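Local coordinates for nudix hydrolase DR_0079 (Deinococcus radiodurans, PDB 2O5F), which hydrolyses nucleoside di- and triphosphates to monophosphates in a magnesium-dependent reaction, with a marked preference for CDP and CTP, at residues L41-G46 with R122-P127; Q47-R52 with G137-P142; A63-V68 with A154-L159; R35-F40 with G70-G75; R100-F105 with V118-S123. All coordinates share one frame; numbering follows the deposited sequence.

Contact 1: L41-G46 with R122-P127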
# COMPACT_ATOMS: atom_id res chain seq x y z
N LEU A 41 0.02 0.43 -9.11
CA LEU A 41 0.24 -0.18 -10.41
C LEU A 41 -0.11 0.94 -11.39
O LEU A 41 -1.26 1.40 -11.42
CB LEU A 41 -0.72 -1.36 -10.59
CG LEU A 41 -0.70 -2.07 -11.95
CD1 LEU A 41 0.63 -2.79 -12.12
CD2 LEU A 41 -1.85 -3.06 -12.03
N ARG A 42 0.86 1.40 -12.18
CA ARG A 42 0.59 2.47 -13.14
C ARG A 42 0.83 2.02 -14.57
O ARG A 42 1.84 1.38 -14.88
CB ARG A 42 1.46 3.69 -12.84
CG ARG A 42 1.15 4.89 -13.74
CD ARG A 42 2.11 6.04 -13.51
NE ARG A 42 3.49 5.63 -13.71
CZ ARG A 42 4.53 6.46 -13.68
NH1 ARG A 42 4.35 7.76 -13.46
NH2 ARG A 42 5.76 5.99 -13.87
N ASN A 43 -0.11 2.35 -15.46
CA ASN A 43 0.03 1.96 -16.86
C ASN A 43 0.73 3.05 -17.68
O ASN A 43 1.19 4.05 -17.14
CB ASN A 43 -1.33 1.62 -17.47
CG ASN A 43 -2.31 2.80 -17.48
OD1 ASN A 43 -1.92 3.96 -17.39
ND2 ASN A 43 -3.60 2.48 -17.63
N SER A 44 0.82 2.82 -18.98
CA SER A 44 1.48 3.77 -19.87
C SER A 44 0.64 5.01 -20.13
O SER A 44 1.09 5.96 -20.77
CB SER A 44 1.82 3.07 -21.19
OG SER A 44 0.67 2.47 -21.75
N GLN A 45 -0.59 4.99 -19.62
CA GLN A 45 -1.51 6.11 -19.78
C GLN A 45 -1.45 7.04 -18.57
O GLN A 45 -2.14 8.06 -18.52
CB GLN A 45 -2.93 5.58 -19.97
CG GLN A 45 -3.19 4.98 -21.35
CD GLN A 45 -4.09 3.74 -21.30
OE1 GLN A 45 -3.60 2.60 -21.26
NE2 GLN A 45 -5.40 3.96 -21.29
N GLY A 46 -0.61 6.70 -17.59
CA GLY A 46 -0.50 7.52 -16.40
C GLY A 46 -1.63 7.31 -15.41
O GLY A 46 -1.86 8.14 -14.53
N ARG A 122 4.85 -1.33 -12.86
CA ARG A 122 4.48 -0.90 -14.21
C ARG A 122 3.83 -2.02 -15.02
O ARG A 122 4.42 -3.09 -15.21
CB ARG A 122 5.71 -0.38 -14.97
CG ARG A 122 6.47 0.76 -14.30
CD ARG A 122 5.53 1.89 -13.90
NE ARG A 122 4.68 2.31 -15.00
CZ ARG A 122 5.10 3.02 -16.04
NH1 ARG A 122 6.36 3.40 -16.12
NH2 ARG A 122 4.25 3.34 -17.01
N SER A 123 2.62 -1.77 -15.52
CA SER A 123 1.90 -2.74 -16.32
C SER A 123 0.66 -2.13 -16.96
O SER A 123 -0.02 -1.30 -16.35
CB SER A 123 1.46 -3.94 -15.49
OG SER A 123 0.75 -4.88 -16.30
N ASP A 124 0.37 -2.54 -18.19
CA ASP A 124 -0.82 -2.05 -18.87
C ASP A 124 -1.93 -3.08 -18.76
O ASP A 124 -3.05 -2.83 -19.17
CB ASP A 124 -0.51 -1.76 -20.35
CG ASP A 124 0.14 -0.41 -20.55
OD1 ASP A 124 -0.47 0.60 -20.19
OD2 ASP A 124 1.27 -0.37 -21.08
N ALA A 125 -1.61 -4.24 -18.20
CA ALA A 125 -2.60 -5.30 -18.04
C ALA A 125 -3.40 -5.13 -16.76
O ALA A 125 -2.86 -4.74 -15.72
CB ALA A 125 -1.92 -6.66 -18.05
N THR A 126 -4.69 -5.43 -16.84
CA THR A 126 -5.55 -5.35 -15.66
C THR A 126 -5.27 -6.63 -14.88
O THR A 126 -5.32 -7.73 -15.44
CB THR A 126 -7.03 -5.31 -16.03
OG1 THR A 126 -7.30 -4.11 -16.77
CG2 THR A 126 -7.89 -5.33 -14.77
N PRO A 127 -4.95 -6.51 -13.59
CA PRO A 127 -4.65 -7.65 -12.73
C PRO A 127 -5.82 -8.62 -12.54
O PRO A 127 -6.98 -8.21 -12.51
CB PRO A 127 -4.26 -7.01 -11.40
CG PRO A 127 -3.80 -5.64 -11.79
CD PRO A 127 -4.79 -5.25 -12.85
O HOH W 1 -4.09 -0.29 -18.95

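Contact 2: Q47-R52 with G137-P142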
# COMPACT_ATOMS: atom_id res chain seq x y z
N GLN A 47 -2.34 6.20 -15.55
CA GLN A 47 -3.45 5.88 -14.65
C GLN A 47 -2.98 4.85 -13.62
O GLN A 47 -2.09 4.05 -13.89
CB GLN A 47 -4.62 5.30 -15.44
CG GLN A 47 -5.20 6.26 -16.47
CD GLN A 47 -6.15 5.56 -17.42
OE1 GLN A 47 -5.81 4.52 -17.99
NE2 GLN A 47 -7.33 6.13 -17.62
N LEU A 48 -3.60 4.87 -12.44
CA LEU A 48 -3.26 3.93 -11.38
C LEU A 48 -4.43 2.95 -11.25
O LEU A 48 -5.59 3.35 -11.33
CB LEU A 48 -3.06 4.68 -10.06
CG LEU A 48 -2.10 5.88 -10.06
CD1 LEU A 48 -2.12 6.53 -8.68
CD2 LEU A 48 -0.68 5.44 -10.43
N TRP A 49 -4.15 1.66 -11.06
CA TRP A 49 -5.25 0.71 -10.92
C TRP A 49 -5.67 0.75 -9.46
O TRP A 49 -4.94 0.31 -8.57
CB TRP A 49 -4.84 -0.71 -11.30
CG TRP A 49 -6.02 -1.64 -11.41
CD1 TRP A 49 -6.92 -1.70 -12.43
CD2 TRP A 49 -6.44 -2.62 -10.45
NE1 TRP A 49 -7.88 -2.66 -12.16
CE2 TRP A 49 -7.61 -3.24 -10.95
CE3 TRP A 49 -5.93 -3.04 -9.20
CZ2 TRP A 49 -8.29 -4.24 -10.26
CZ3 TRP A 49 -6.61 -4.05 -8.51
CH2 TRP A 49 -7.78 -4.63 -9.04
N ILE A 50 -6.86 1.28 -9.22
CA ILE A 50 -7.36 1.43 -7.86
C ILE A 50 -8.46 0.44 -7.53
O ILE A 50 -9.56 0.51 -8.09
CB ILE A 50 -7.89 2.87 -7.65
CG1 ILE A 50 -6.76 3.88 -7.95
CG2 ILE A 50 -8.38 3.04 -6.22
CD1 ILE A 50 -5.52 3.70 -7.08
N PRO A 51 -8.18 -0.49 -6.61
CA PRO A 51 -9.21 -1.47 -6.26
C PRO A 51 -10.18 -0.92 -5.23
O PRO A 51 -9.97 0.15 -4.66
CB PRO A 51 -8.40 -2.64 -5.72
CG PRO A 51 -7.25 -1.97 -5.04
CD PRO A 51 -6.88 -0.85 -6.01
N ARG A 52 -11.24 -1.68 -5.02
CA ARG A 52 -12.26 -1.33 -4.05
C ARG A 52 -12.14 -2.42 -2.99
O ARG A 52 -12.44 -3.59 -3.25
CB ARG A 52 -13.64 -1.37 -4.71
CG ARG A 52 -14.64 -0.47 -4.04
CD ARG A 52 -15.95 -0.46 -4.81
NE ARG A 52 -16.52 0.88 -4.83
CZ ARG A 52 -15.94 1.93 -5.41
NH1 ARG A 52 -14.77 1.78 -6.02
NH2 ARG A 52 -16.52 3.12 -5.36
N GLY A 137 -11.96 -3.20 -9.66
CA GLY A 137 -11.00 -2.11 -9.67
C GLY A 137 -11.11 -1.32 -10.95
O GLY A 137 -11.78 -1.74 -11.89
N GLU A 138 -10.48 -0.15 -10.99
CA GLU A 138 -10.52 0.65 -12.19
C GLU A 138 -9.28 1.50 -12.37
O GLU A 138 -8.61 1.88 -11.41
CB GLU A 138 -11.79 1.52 -12.21
CG GLU A 138 -11.98 2.47 -11.05
CD GLU A 138 -13.45 2.88 -10.82
OE1 GLU A 138 -14.13 3.33 -11.77
OE2 GLU A 138 -13.92 2.75 -9.66
N TRP A 139 -8.94 1.76 -13.63
CA TRP A 139 -7.78 2.59 -13.93
C TRP A 139 -8.27 4.02 -13.80
O TRP A 139 -9.24 4.43 -14.44
CB TRP A 139 -7.28 2.31 -15.35
CG TRP A 139 -6.63 0.96 -15.49
CD1 TRP A 139 -7.20 -0.17 -15.97
CD2 TRP A 139 -5.28 0.62 -15.15
NE1 TRP A 139 -6.29 -1.21 -15.95
CE2 TRP A 139 -5.10 -0.74 -15.46
CE3 TRP A 139 -4.20 1.35 -14.62
CZ2 TRP A 139 -3.88 -1.40 -15.25
CZ3 TRP A 139 -2.99 0.69 -14.41
CH2 TRP A 139 -2.84 -0.67 -14.73
N LEU A 140 -7.61 4.78 -12.94
CA LEU A 140 -8.00 6.15 -12.71
C LEU A 140 -6.81 7.06 -12.67
O LEU A 140 -5.72 6.68 -12.23
CB LEU A 140 -8.73 6.27 -11.37
CG LEU A 140 -10.02 5.50 -11.11
CD1 LEU A 140 -10.38 5.65 -9.64
CD2 LEU A 140 -11.15 6.01 -12.00
N THR A 141 -7.01 8.28 -13.14
CA THR A 141 -5.95 9.27 -13.11
C THR A 141 -5.91 9.76 -11.67
O THR A 141 -6.92 9.73 -10.97
CB THR A 141 -6.28 10.45 -14.02
OG1 THR A 141 -7.43 11.13 -13.52
CG2 THR A 141 -6.56 9.95 -15.43
N PRO A 142 -4.73 10.19 -11.20
CA PRO A 142 -4.63 10.68 -9.82
C PRO A 142 -5.60 11.82 -9.56
O PRO A 142 -6.13 11.96 -8.46
CB PRO A 142 -3.18 11.13 -9.73
CG PRO A 142 -2.48 10.11 -10.61
CD PRO A 142 -3.40 10.04 -11.81
O HOH W 2 -10.09 -2.90 -13.90
O HOH W 3 -12.44 0.98 -7.94

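Contact 3: A63-V68 with A154-L159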
# COMPACT_ATOMS: atom_id res chain seq x y z
N ALA A 63 -14.37 0.40 -0.24
CA ALA A 63 -13.54 1.60 -0.14
C ALA A 63 -12.36 1.55 -1.11
O ALA A 63 -11.76 0.49 -1.33
CB ALA A 63 -13.02 1.77 1.28
N LEU A 64 -12.03 2.70 -1.70
CA LEU A 64 -10.90 2.82 -2.62
C LEU A 64 -9.62 2.58 -1.81
O LEU A 64 -9.55 2.97 -0.65
CB LEU A 64 -10.86 4.22 -3.22
CG LEU A 64 -12.07 4.62 -4.06
CD1 LEU A 64 -12.13 6.13 -4.22
CD2 LEU A 64 -11.99 3.92 -5.41
N ASP A 65 -8.61 1.98 -2.43
CA ASP A 65 -7.37 1.72 -1.72
C ASP A 65 -6.18 1.69 -2.68
O ASP A 65 -6.35 1.85 -3.89
CB ASP A 65 -7.48 0.37 -1.00
CG ASP A 65 -6.39 0.15 0.03
OD1 ASP A 65 -5.68 1.11 0.38
OD2 ASP A 65 -6.26 -1.00 0.50
N VAL A 66 -4.98 1.50 -2.14
CA VAL A 66 -3.79 1.41 -2.99
C VAL A 66 -3.92 0.10 -3.76
O VAL A 66 -4.68 -0.80 -3.36
CB VAL A 66 -2.47 1.35 -2.15
CG1 VAL A 66 -2.21 2.68 -1.47
CG2 VAL A 66 -2.58 0.23 -1.10
N SER A 67 -3.18 -0.02 -4.86
CA SER A 67 -3.21 -1.23 -5.68
C SER A 67 -2.83 -2.47 -4.86
O SER A 67 -3.48 -3.51 -4.96
CB SER A 67 -2.23 -1.10 -6.85
OG SER A 67 -2.48 0.10 -7.59
N VAL A 68 -1.77 -2.34 -4.07
CA VAL A 68 -1.26 -3.44 -3.24
C VAL A 68 -0.83 -2.85 -1.90
O VAL A 68 -0.09 -1.87 -1.86
CB VAL A 68 0.00 -4.10 -3.84
CG1 VAL A 68 0.30 -5.40 -3.12
CG2 VAL A 68 -0.17 -4.31 -5.33
N ALA A 154 -15.78 6.65 -0.12
CA ALA A 154 -14.99 5.83 0.80
C ALA A 154 -13.59 5.48 0.30
O ALA A 154 -13.43 5.04 -0.84
CB ALA A 154 -15.76 4.54 1.12
N ALA A 155 -12.59 5.66 1.16
CA ALA A 155 -11.21 5.38 0.80
C ALA A 155 -10.34 5.13 2.02
O ALA A 155 -10.58 5.70 3.08
CB ALA A 155 -10.64 6.53 0.00
N LYS A 156 -9.32 4.29 1.86
CA LYS A 156 -8.39 4.03 2.95
C LYS A 156 -7.82 5.36 3.41
O LYS A 156 -7.54 6.24 2.60
CB LYS A 156 -7.27 3.12 2.49
CG LYS A 156 -7.68 1.67 2.43
CD LYS A 156 -7.99 1.16 3.83
CE LYS A 156 -8.47 -0.26 3.79
NZ LYS A 156 -7.52 -1.14 3.04
N GLY A 157 -7.64 5.49 4.72
CA GLY A 157 -7.15 6.73 5.30
C GLY A 157 -5.88 7.37 4.76
O GLY A 157 -5.74 8.59 4.86
N ASP A 158 -4.96 6.59 4.21
CA ASP A 158 -3.72 7.19 3.69
C ASP A 158 -3.62 7.25 2.18
O ASP A 158 -2.60 7.70 1.65
CB ASP A 158 -2.50 6.45 4.23
CG ASP A 158 -2.34 6.60 5.74
OD1 ASP A 158 -2.74 7.64 6.30
OD2 ASP A 158 -1.79 5.66 6.35
N LEU A 159 -4.66 6.82 1.49
CA LEU A 159 -4.64 6.82 0.03
C LEU A 159 -4.41 8.20 -0.57
O LEU A 159 -3.50 8.37 -1.37
CB LEU A 159 -5.93 6.21 -0.52
CG LEU A 159 -6.04 6.14 -2.04
CD1 LEU A 159 -4.85 5.39 -2.64
CD2 LEU A 159 -7.35 5.44 -2.41

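Contact 4: R35-F40 with G70-G75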
# COMPACT_ATOMS: atom_id res chain seq x y z
N ARG A 35 5.57 -1.40 10.55
CA ARG A 35 5.86 -1.16 9.14
C ARG A 35 4.84 -1.79 8.19
O ARG A 35 4.34 -2.89 8.42
CB ARG A 35 7.27 -1.69 8.81
CG ARG A 35 8.31 -1.28 9.86
CD ARG A 35 9.77 -1.32 9.38
NE ARG A 35 10.35 -2.66 9.34
CZ ARG A 35 11.65 -2.92 9.47
NH1 ARG A 35 12.54 -1.95 9.66
NH2 ARG A 35 12.06 -4.18 9.43
N VAL A 36 4.52 -1.06 7.13
CA VAL A 36 3.60 -1.54 6.10
C VAL A 36 4.21 -1.24 4.74
O VAL A 36 5.18 -0.48 4.64
CB VAL A 36 2.21 -0.84 6.18
CG1 VAL A 36 1.56 -1.12 7.54
CG2 VAL A 36 2.36 0.67 5.96
N VAL A 37 3.66 -1.84 3.70
CA VAL A 37 4.12 -1.58 2.34
C VAL A 37 2.89 -1.17 1.55
O VAL A 37 1.77 -1.60 1.85
CB VAL A 37 4.76 -2.84 1.68
CG1 VAL A 37 6.19 -3.03 2.17
CG2 VAL A 37 3.93 -4.08 1.99
N ASN A 38 3.09 -0.30 0.57
CA ASN A 38 2.01 0.17 -0.27
C ASN A 38 2.60 0.28 -1.67
O ASN A 38 3.78 0.58 -1.83
CB ASN A 38 1.52 1.55 0.20
CG ASN A 38 0.62 1.46 1.42
OD1 ASN A 38 -0.42 0.81 1.39
ND2 ASN A 38 1.02 2.11 2.50
N ALA A 39 1.78 -0.00 -2.68
CA ALA A 39 2.26 0.09 -4.05
C ALA A 39 1.14 0.50 -4.97
O ALA A 39 -0.04 0.27 -4.69
CB ALA A 39 2.86 -1.24 -4.50
N PHE A 40 1.53 1.14 -6.07
CA PHE A 40 0.61 1.59 -7.08
C PHE A 40 1.01 0.93 -8.39
O PHE A 40 2.20 0.85 -8.71
CB PHE A 40 0.70 3.11 -7.25
CG PHE A 40 0.07 3.88 -6.13
CD1 PHE A 40 -1.31 3.89 -5.96
CD2 PHE A 40 0.86 4.60 -5.24
CE1 PHE A 40 -1.90 4.61 -4.92
CE2 PHE A 40 0.27 5.33 -4.19
CZ PHE A 40 -1.11 5.33 -4.04
N GLY A 70 -0.18 -3.81 2.63
CA GLY A 70 -0.32 -4.67 3.78
C GLY A 70 0.81 -4.51 4.77
O GLY A 70 1.85 -3.93 4.45
N ALA A 71 0.62 -5.05 5.97
CA ALA A 71 1.63 -4.97 7.01
C ALA A 71 2.80 -5.90 6.73
O ALA A 71 2.63 -6.97 6.16
CB ALA A 71 1.00 -5.31 8.37
N VAL A 72 3.99 -5.48 7.13
CA VAL A 72 5.20 -6.28 6.96
C VAL A 72 5.27 -7.23 8.15
O VAL A 72 5.16 -6.80 9.31
CB VAL A 72 6.47 -5.40 6.97
CG1 VAL A 72 7.70 -6.26 6.75
CG2 VAL A 72 6.37 -4.32 5.91
N GLN A 73 5.44 -8.52 7.89
CA GLN A 73 5.51 -9.50 8.96
C GLN A 73 6.86 -9.51 9.65
O GLN A 73 7.88 -9.21 9.04
CB GLN A 73 5.20 -10.90 8.43
CG GLN A 73 3.81 -11.02 7.85
CD GLN A 73 3.49 -12.43 7.38
OE1 GLN A 73 2.45 -12.67 6.77
NE2 GLN A 73 4.39 -13.37 7.68
N SER A 74 6.86 -9.86 10.93
CA SER A 74 8.09 -9.91 11.71
C SER A 74 9.19 -10.71 11.01
O SER A 74 8.96 -11.84 10.57
CB SER A 74 7.84 -10.53 13.09
OG SER A 74 9.04 -10.64 13.81
N GLY A 75 10.37 -10.11 10.90
CA GLY A 75 11.50 -10.77 10.27
C GLY A 75 11.53 -10.60 8.76
O GLY A 75 12.49 -10.99 8.10

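Contact 5: R100-F105 with V118-S123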
# COMPACT_ATOMS: atom_id res chain seq x y z
N ARG A 100 9.85 -0.41 -8.81
CA ARG A 100 10.92 0.29 -8.13
C ARG A 100 10.39 1.01 -6.91
O ARG A 100 9.20 1.32 -6.83
CB ARG A 100 11.58 1.31 -9.07
CG ARG A 100 10.70 2.51 -9.38
CD ARG A 100 11.51 3.61 -10.04
NE ARG A 100 10.74 4.85 -10.16
CZ ARG A 100 9.68 5.00 -10.95
NH1 ARG A 100 9.25 3.99 -11.69
NH2 ARG A 100 9.05 6.17 -10.99
N PRO A 101 11.28 1.28 -5.94
CA PRO A 101 10.86 1.99 -4.74
C PRO A 101 10.48 3.40 -5.17
O PRO A 101 11.25 4.07 -5.86
CB PRO A 101 12.13 1.97 -3.88
CG PRO A 101 12.78 0.69 -4.28
CD PRO A 101 12.63 0.71 -5.78
N LEU A 102 9.29 3.84 -4.79
CA LEU A 102 8.86 5.17 -5.17
C LEU A 102 9.24 6.16 -4.08
O LEU A 102 9.74 7.26 -4.36
CB LEU A 102 7.34 5.17 -5.39
CG LEU A 102 6.73 6.30 -6.21
CD1 LEU A 102 7.32 6.30 -7.62
CD2 LEU A 102 5.22 6.12 -6.28
N ALA A 103 9.03 5.77 -2.83
CA ALA A 103 9.36 6.62 -1.70
C ALA A 103 9.26 5.86 -0.39
O ALA A 103 8.75 4.74 -0.34
CB ALA A 103 8.41 7.82 -1.66
N SER A 104 9.77 6.48 0.67
CA SER A 104 9.74 5.92 2.01
C SER A 104 9.22 7.02 2.93
O SER A 104 9.60 8.18 2.78
CB SER A 104 11.15 5.50 2.44
OG SER A 104 11.61 4.41 1.66
N PHE A 105 8.36 6.67 3.88
CA PHE A 105 7.80 7.66 4.80
C PHE A 105 7.78 7.24 6.25
O PHE A 105 7.68 6.06 6.56
CB PHE A 105 6.36 8.00 4.40
CG PHE A 105 6.21 8.57 3.03
CD1 PHE A 105 6.71 9.83 2.73
CD2 PHE A 105 5.55 7.85 2.04
CE1 PHE A 105 6.56 10.38 1.45
CE2 PHE A 105 5.39 8.38 0.76
CZ PHE A 105 5.89 9.64 0.46
N VAL A 118 6.88 2.77 -0.34
CA VAL A 118 5.86 2.82 -1.38
C VAL A 118 6.58 2.45 -2.67
O VAL A 118 7.66 2.96 -2.96
CB VAL A 118 5.25 4.23 -1.52
CG1 VAL A 118 4.04 4.20 -2.44
CG2 VAL A 118 4.87 4.77 -0.15
N TYR A 119 5.98 1.54 -3.43
CA TYR A 119 6.55 1.07 -4.69
C TYR A 119 5.66 1.42 -5.86
O TYR A 119 4.48 1.72 -5.69
CB TYR A 119 6.70 -0.44 -4.65
CG TYR A 119 7.56 -0.96 -3.54
CD1 TYR A 119 8.95 -0.99 -3.67
CD2 TYR A 119 7.00 -1.41 -2.35
CE1 TYR A 119 9.76 -1.47 -2.65
CE2 TYR A 119 7.80 -1.89 -1.32
CZ TYR A 119 9.17 -1.92 -1.47
OH TYR A 119 9.96 -2.40 -0.45
N GLU A 120 6.22 1.37 -7.06
CA GLU A 120 5.44 1.61 -8.25
C GLU A 120 5.67 0.40 -9.16
O GLU A 120 6.81 0.06 -9.47
CB GLU A 120 5.86 2.89 -8.97
CG GLU A 120 5.06 3.14 -10.24
CD GLU A 120 5.43 4.44 -10.93
OE1 GLU A 120 6.56 4.54 -11.45
OE2 GLU A 120 4.58 5.37 -10.93
N LEU A 121 4.58 -0.25 -9.55
CA LEU A 121 4.62 -1.41 -10.43
C LEU A 121 4.16 -0.91 -11.80
O LEU A 121 3.20 -0.15 -11.89
CB LEU A 121 3.66 -2.49 -9.91
CG LEU A 121 3.91 -3.97 -10.23
CD1 LEU A 121 5.16 -4.43 -9.49
CD2 LEU A 121 2.71 -4.81 -9.79
N ARG A 122 4.85 -1.33 -12.86
CA ARG A 122 4.48 -0.90 -14.21
C ARG A 122 3.83 -2.02 -15.02
O ARG A 122 4.42 -3.09 -15.21
CB ARG A 122 5.71 -0.38 -14.97
CG ARG A 122 6.47 0.76 -14.30
CD ARG A 122 5.53 1.89 -13.90
NE ARG A 122 4.68 2.31 -15.00
CZ ARG A 122 5.10 3.02 -16.04
NH1 ARG A 122 6.36 3.40 -16.12
NH2 ARG A 122 4.25 3.34 -17.01
N SER A 123 2.62 -1.77 -15.52
CA SER A 123 1.90 -2.74 -16.32
C SER A 123 0.66 -2.13 -16.96
O SER A 123 -0.02 -1.30 -16.35
CB SER A 123 1.46 -3.94 -15.49
OG SER A 123 0.75 -4.88 -16.30

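Contact 1: L41-G46 with R122-P127
The guanidinium of Arg122 has Arg42 NH2 over one of its faces, while its edge is turned to the backbone of Arg42 and Asn43. In the mixed sheet of this Nudix fold, strands 35-42 and 115-122 run parallel, and here both give way to loops, the first through a type I turn from Asn43 to Gly46. The Arg122 chain is bent twice (chi2 and chi3 both -51°), which brings its guanidinium alongside that of Arg42, with its edge at the backbone carbonyls. Its NE then gives a straight bond to Arg42 O at 3.0 Å, a carbonyl that also takes a weak bond from Ser123 N; Arg122 NH2 adds a weak bond to Asn43 O at 3.1 Å. The two guanidinium groups, with planes 71° apart, bring Arg42 NH2 within 3.5 Å of Arg122 NH1. The salt bridge from Arg42 to Glu120 probably offsets that like-charge approach. On another side of the contact, Leu41 CD2 runs up against the Pro127 ring, 3.2 Å from Pro127 CG, closer than usual for two carbons; Leu41 CD1 rests on Ser123 CB at 3.7 Å. Each loop is also shaped by its own side chain: Asn43 OD1 accepts from Gln45 N in an Asx turn, and Ser123 OG from Ala125 N in an ST turn. A water links Asn43 ND2 to Asp124 O. Asp124 OD1 is gripped twice on its syn side, by Ser44 N at 2.8 Å and Ser44 OG at 2.7 Å, the two donors arriving from opposite faces of the carboxylate plane.

Contact 2: Q47-R52 with G137-P142
Trp49 CB sits squarely over the six-membered ring of Trp139, 3.8 Å from its centroid and only 7° off the ring normal, a clear CH-pi contact. Further out along the same side chain, Trp49 CD1 lies over the Trp139 face, 3.6 Å from Trp139 NE1. The indole thus presents an edge to its partner's face, a T-shaped pair with planes at 65°. The torsion that sets CG anti to the backbone N (chi1 -169°) sends the rest of the Trp49 ring along the neighbouring strand: NE1 donates to a water that in turn donates to Gly137 O, and Trp49 CZ2 covers Gly137 CA at 3.5 Å. Gly137, with no side chain, lets the ring lie this close. Strands 48-52 and 136-140 form a separate two-stranded antiparallel sheet of the Nudix fold, in which Trp49 and Trp139 are a non-hydrogen-bonded pair on one face. The hydrogen-bonded pairs flanking them, Leu48 with Leu140 and Ile50 with Glu138, exchange two backbone bonds each and turn their side chains to the other face. There Ile50 CB meets Leu140 CD1 at 4.2 Å and Leu48 CD1 meets Pro142 CG at 4.1 Å, under helix 142-151, whose N-cap is Thr141. Glu138 OE2 makes its main ion pair with Arg148 of that helix; across the sheet, its salt bridge to Arg52 NH1 is long, at 3.9 Å, and a water joins the same oxygen to Ile50 O. Trp139 NE1, besides meeting Trp49 CD1, donates to Thr126 OG1, and Gln47 OE1 approaches Trp139 CB at 3.7 Å.

Contact 3: A63-V68 with A154-L159
The Asp65 carboxylate has Lys156 over one face and Val66 N off the other. Lys156 NZ meets Asp65 OD2 at 2.8 Å from well above the plane, 68° out of it, in a salt bridge, and Lys156 CG also lies over that face. From the opposite side, Val66 N gives OD1 a weak bond. The lysine can cover the acid in this way because its chain bends at chi2 (-66°) and again at chi4 (53°), curling NZ back toward OD2. Replacing Asp65 by an alanine would probably leave the Lys156 ammonium without this mate and set its chain free to swing away. Beside the ion pair the backbones form a single bridge, Leu64 N to Ala154 O at 2.9 Å and Lys156 N to Leu64 O at 2.8 Å. Leu159 packs beneath: its CD2 touches Leu64 CB at 3.8 Å, and its CD1 reaches Val66 CG1 at 4.0 Å, the two side chains lying alongside but pointing opposite ways. Leu64 also packs on helix 142-151. Segment 63-68 leads into strand 68-71 through a classic beta bulge, Ser67 and Val68 both facing Ala39, and Val68 rests on helix 78-90, the Nudix-box helix that carries the inferred magnesium ligands Glu85 and Glu89.

Contact 4: R35-F40 with G70-G75
The Nudix box, the family's signature sequence, opens along an edge strand of the mixed sheet, where Gly70 and Ala71 pair with Val37 and Val36. Gly70 and Val37 form an antiparallel hydrogen-bonded pair: Val37 N donates to Gly70 O at 2.9 Å and Gly70 N returns the bond to Val37 O at 3.0 Å. One step on, Val36 and Ala71 are a non-hydrogen-bonded pair, with Val36 CG1 set 3.9 Å from Ala71 CA. The pairing ends with Val72 N, which gives Arg35 O an almost straight bond of 2.9 Å although strand 68-71 has already ended. In the Nudix fold this short strand leads through a loop into helix 78-90, and the 23-residue motif takes in most of the strand and the whole helix; Gly70 lies beside Glu85 and Glu89 of that helix, the inferred magnesium ligands. Valine methyls add to the contact. Val37 carries CG2 between its backbone N and carbonyl carbon, and this branch presses on Gly70 O at 3.2 Å, while its CG1 meets Val72 CG2 at 4.0 Å, the two valines crossing at about a right angle. Val72 turns CG2 anti to its own carbonyl carbon, which also lays that methyl beside Arg35 CB, 4.0 Å away. On the far side of strand 35-42 runs strand 115-122, whose Tyr119 touches Val37, and Tyr78 of helix 78-90 touches both Arg35 and Val37. Past Val72 the chain turns away from strand 35-42, and there Ser74 OG and Gly75 N both bond to the carboxylate of Asp10.

Contact 5: R100-F105 with V118-S123
A classic beta bulge interrupts the hairpin of strands 98-105 and 115-122, where Leu102 and Ala103 both face Val118. Val118 O accepts from the two successive nitrogens, Leu102 N at 2.6 Å and Ala103 N at 3.1 Å, and Val118 N donates back to Ala103 O. Beyond the bulge, Arg100 and Glu120 exchange a pair of backbone bonds. Their side chains lie side by side: Arg100 NH1 meets Glu120 OE1 at 2.8 Å in a salt bridge whose hydrogen bond is weak, the guanidinium and carboxylate planes standing 71° apart. Glu120 OE2 is taken by Tyr167 OH. Tyr119, with CG anti to its carbonyl carbon (chi1 -59°), sets ring atom CD1 3.7 Å from Pro101 CA, and its ring stacks on Phe82. A serine in place of Tyr119 is likely to open a gap beside Pro101 and cost Phe82 its stacking partner. At the other end, Val118 CG2 comes to the edge of the Phe105 ring, 3.8 Å from CE2. Helix 159-166 packs over Leu102, Phe105 and Val118, whereas Tyr119 turns to helix 78-90, which carries Phe82, and its backbone pairs with strand 35-42.

From the N terminus, strand 35-42 enters contact 4, which closes a loop of some thirty residues when residues 70-75 return alongside it. The end of the same strand waits for residues 122-127 in contact 1. Residues 47-52 and 63-68 wait for much later partners, 137-142 in contact 2 and 154-159 in contact 3. Contacts 1 to 4 all cross one another along the chain. Contact 5 closes a hairpin within the spans of contacts 2 and 3, follows contact 4 in series and shares Arg122 and Ser123 with contact 1. Contacts 1, 4 and 5 join strands of the mixed sheet; contact 2 builds the smaller sheet, and contact 3 ties the loop between the last two helices to residues 63-68.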